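Local structure of FTT_1639c (Francisella tularensis subsp. tularensis, 7KZW) at residues Phe26-Asp31 with Ile114-Val119. The protein is of unknown function, this chain being the beta-rich, C-terminal part of a longer protein probably anchored in the membrane. The protein carries 3 engineered substitutions. Sequence-based numbering, arbitrary orientation. Where two conformers were deposited one is given.
Sequences FGFCCD and IEYDRV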
loop_
_atom_site.group_PDB
_atom_site.type_symbol
_atom_site.label_atom_id
_atom_site.label_comp_id
_atom_site.label_asym_id
_atom_site.label_seq_id
_atom_site.Cartn_x
_atom_site.Cartn_y
_atom_site.Cartn_z
ATOM N N PHE A 26 -0.585 1.968 3.647
ATOM C CA PHE A 26 0.738 1.568 4.104
ATOM C C PHE A 26 1.737 2.667 3.826
ATOM O O PHE A 26 1.673 3.318 2.758
ATOM C CB PHE A 26 1.178 0.292 3.400
ATOM C CG PHE A 26 0.235 -0.854 3.628
ATOM C CD1 PHE A 26 0.259 -1.528 4.824
ATOM C CD2 PHE A 26 -0.712 -1.215 2.682
ATOM C CE1 PHE A 26 -0.612 -2.588 5.073
ATOM C CE2 PHE A 26 -1.583 -2.270 2.905
ATOM C CZ PHE A 26 -1.545 -2.947 4.097
ATOM N N GLY A 27 2.669 2.876 4.748
ATOM C CA GLY A 27 3.682 3.902 4.590
ATOM C C GLY A 27 4.358 4.164 5.926
ATOM O O GLY A 27 4.281 3.340 6.832
ATOM N N PHE A 28 4.955 5.348 6.050
ATOM C CA PHE A 28 5.805 5.642 7.203
ATOM C C PHE A 28 5.320 6.895 7.927
ATOM O O PHE A 28 4.648 7.757 7.351
ATOM C CB PHE A 28 7.264 5.852 6.766
ATOM C CG PHE A 28 7.831 4.667 6.037
ATOM C CD1 PHE A 28 8.354 3.605 6.754
ATOM C CD2 PHE A 28 7.857 4.620 4.634
ATOM C CE1 PHE A 28 8.845 2.468 6.127
ATOM C CE2 PHE A 28 8.384 3.497 3.980
ATOM C CZ PHE A 28 8.889 2.423 4.740
ATOM N N CYS A 29 5.715 7.020 9.188
ATOM C CA CYS A 29 5.475 8.213 10.000
ATOM C C CYS A 29 6.769 8.704 10.658
ATOM O O CYS A 29 7.882 8.304 10.296
ATOM C CB CYS A 29 4.349 7.885 10.986
ATOM S SG CYS A 29 4.778 6.641 12.224
ATOM N N CYS A 30 6.628 9.576 11.680
ATOM C CA CYS A 30 7.777 10.266 12.269
ATOM C C CYS A 30 8.721 9.313 13.004
ATOM O O CYS A 30 9.927 9.578 13.101
ATOM C CB CYS A 30 7.288 11.348 13.232
ATOM S SG CYS A 30 8.603 12.239 14.024
ATOM N N ASP A 31 8.186 8.239 13.601
ATOM C CA ASP A 31 9.013 7.331 14.400
ATOM C C ASP A 31 9.487 6.114 13.618
ATOM O O ASP A 31 10.145 5.227 14.180
ATOM C CB ASP A 31 8.339 6.941 15.744
ATOM C CG ASP A 31 7.087 6.032 15.590
ATOM O OD1 ASP A 31 6.805 5.461 14.522
ATOM O OD2 ASP A 31 6.368 5.885 16.597
ATOM N N ILE A 114 17.061 -1.586 1.571
ATOM C CA ILE A 114 16.281 -2.181 2.652
ATOM C C ILE A 114 15.038 -2.833 2.051
ATOM O O ILE A 114 14.374 -2.265 1.174
ATOM C CB ILE A 114 15.870 -1.153 3.717
ATOM C CG1 ILE A 114 17.045 -0.304 4.279
ATOM C CG2 ILE A 114 15.145 -1.845 4.833
ATOM C CD1 ILE A 114 18.178 -1.055 4.930
ATOM N N GLU A 115 14.637 -3.976 2.592
ATOM C CA GLU A 115 13.449 -4.686 2.183
ATOM C C GLU A 115 12.352 -4.447 3.215
ATOM O O GLU A 115 12.607 -4.556 4.431
ATOM C CB GLU A 115 13.738 -6.188 2.066
ATOM C CG GLU A 115 12.523 -7.016 1.877
ATOM C CD GLU A 115 12.780 -8.519 1.750
ATOM O OE1 GLU A 115 13.937 -8.922 1.559
ATOM O OE2 GLU A 115 11.797 -9.277 1.864
ATOM N N TYR A 116 11.162 -4.098 2.738
ATOM C CA TYR A 116 9.964 -3.931 3.563
ATOM C C TYR A 116 8.930 -4.927 3.077
ATOM O O TYR A 116 8.589 -4.942 1.879
ATOM C CB TYR A 116 9.430 -2.467 3.479
ATOM C CG TYR A 116 10.517 -1.485 3.830
ATOM C CD1 TYR A 116 11.435 -1.031 2.876
ATOM C CD2 TYR A 116 10.750 -1.118 5.183
ATOM C CE1 TYR A 116 12.517 -0.193 3.226
ATOM C CE2 TYR A 116 11.822 -0.270 5.531
ATOM C CZ TYR A 116 12.696 0.164 4.565
ATOM O OH TYR A 116 13.770 0.978 4.912
ATOM N N ASP A 117 8.385 -5.742 3.975
ATOM C CA ASP A 117 7.453 -6.798 3.605
ATOM C C ASP A 117 6.102 -6.570 4.255
ATOM O O ASP A 117 6.014 -6.063 5.387
ATOM C CB ASP A 117 7.908 -8.092 4.239
ATOM C CG ASP A 117 9.112 -8.669 3.596
ATOM O OD1 ASP A 117 9.517 -8.238 2.508
ATOM O OD2 ASP A 117 9.697 -9.579 4.220
ATOM N N ARG A 118 5.051 -7.063 3.603
ATOM C CA ARG A 118 3.746 -7.137 4.290
ATOM C C ARG A 118 3.023 -8.333 3.709
ATOM O O ARG A 118 2.844 -8.412 2.491
ATOM C CB ARG A 118 2.939 -5.868 4.066
ATOM C CG ARG A 118 1.641 -5.770 4.981
ATOM C CD ARG A 118 1.868 -4.793 6.122
ATOM N NE ARG A 118 0.877 -5.050 7.138
ATOM C CZ ARG A 118 0.879 -4.472 8.310
ATOM N NH1 ARG A 118 1.784 -3.552 8.623
ATOM N NH2 ARG A 118 -0.079 -4.807 9.186
ATOM N N VAL A 119 2.541 -9.245 4.560
ATOM C CA VAL A 119 1.637 -10.312 4.156
ATOM C C VAL A 119 0.294 -10.046 4.852
ATOM O O VAL A 119 0.282 -9.721 6.043
ATOM C CB VAL A 119 2.198 -11.677 4.554
ATOM C CG1 VAL A 119 1.246 -12.768 4.162
ATOM C CG2 VAL A 119 3.578 -11.883 3.912
#
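F26, near the end of strand 21-27, sends its ring toward R118 of strand 114-123, and the corner CE1 does most of the touching. F26 CE1 lies 3.5 Å from R118 CD and equally close to R118 NE, over one face of the guanidinium. Ring and guanidinium planes are 45° apart, and the two side chains cross at about a right angle. The arginine reaches the phenylalanine because its CG stands anti to the backbone N and the chain then bends at chi2 (104°), bringing CD and NE up obliquely against the CE1 corner of the ring. R118 NH1 in turn hydrogen-bonds to L8 O, which ties the guanidinium to strand 6-16, the strand to which G27 bonds through its backbone at P9. F28, just past the strand end, approaches Y116 in a T-shaped (edge-to-face) pair: F28 CZ sits over one tyrosine face, offset toward the rim, 4.0 Å from Y116 CD2. The ring centroids are 5.5 Å apart and the planes stand at 80°. F28 also rests on P9 and T33, while Y116 touches R6 and P34. After F28 the chain swings away as a loop. In the sheet, strand 6-16 lies between strands 21-27 and 114-123, so these side chains meet across an intervening strand and no hydrogen bond joins the two segments directly. The contact therefore rests on van der Waals and aromatic packing, with F26 against the aliphatic part and one guanidinium face of R118, whose NH1 finds its polar partner on the strand between.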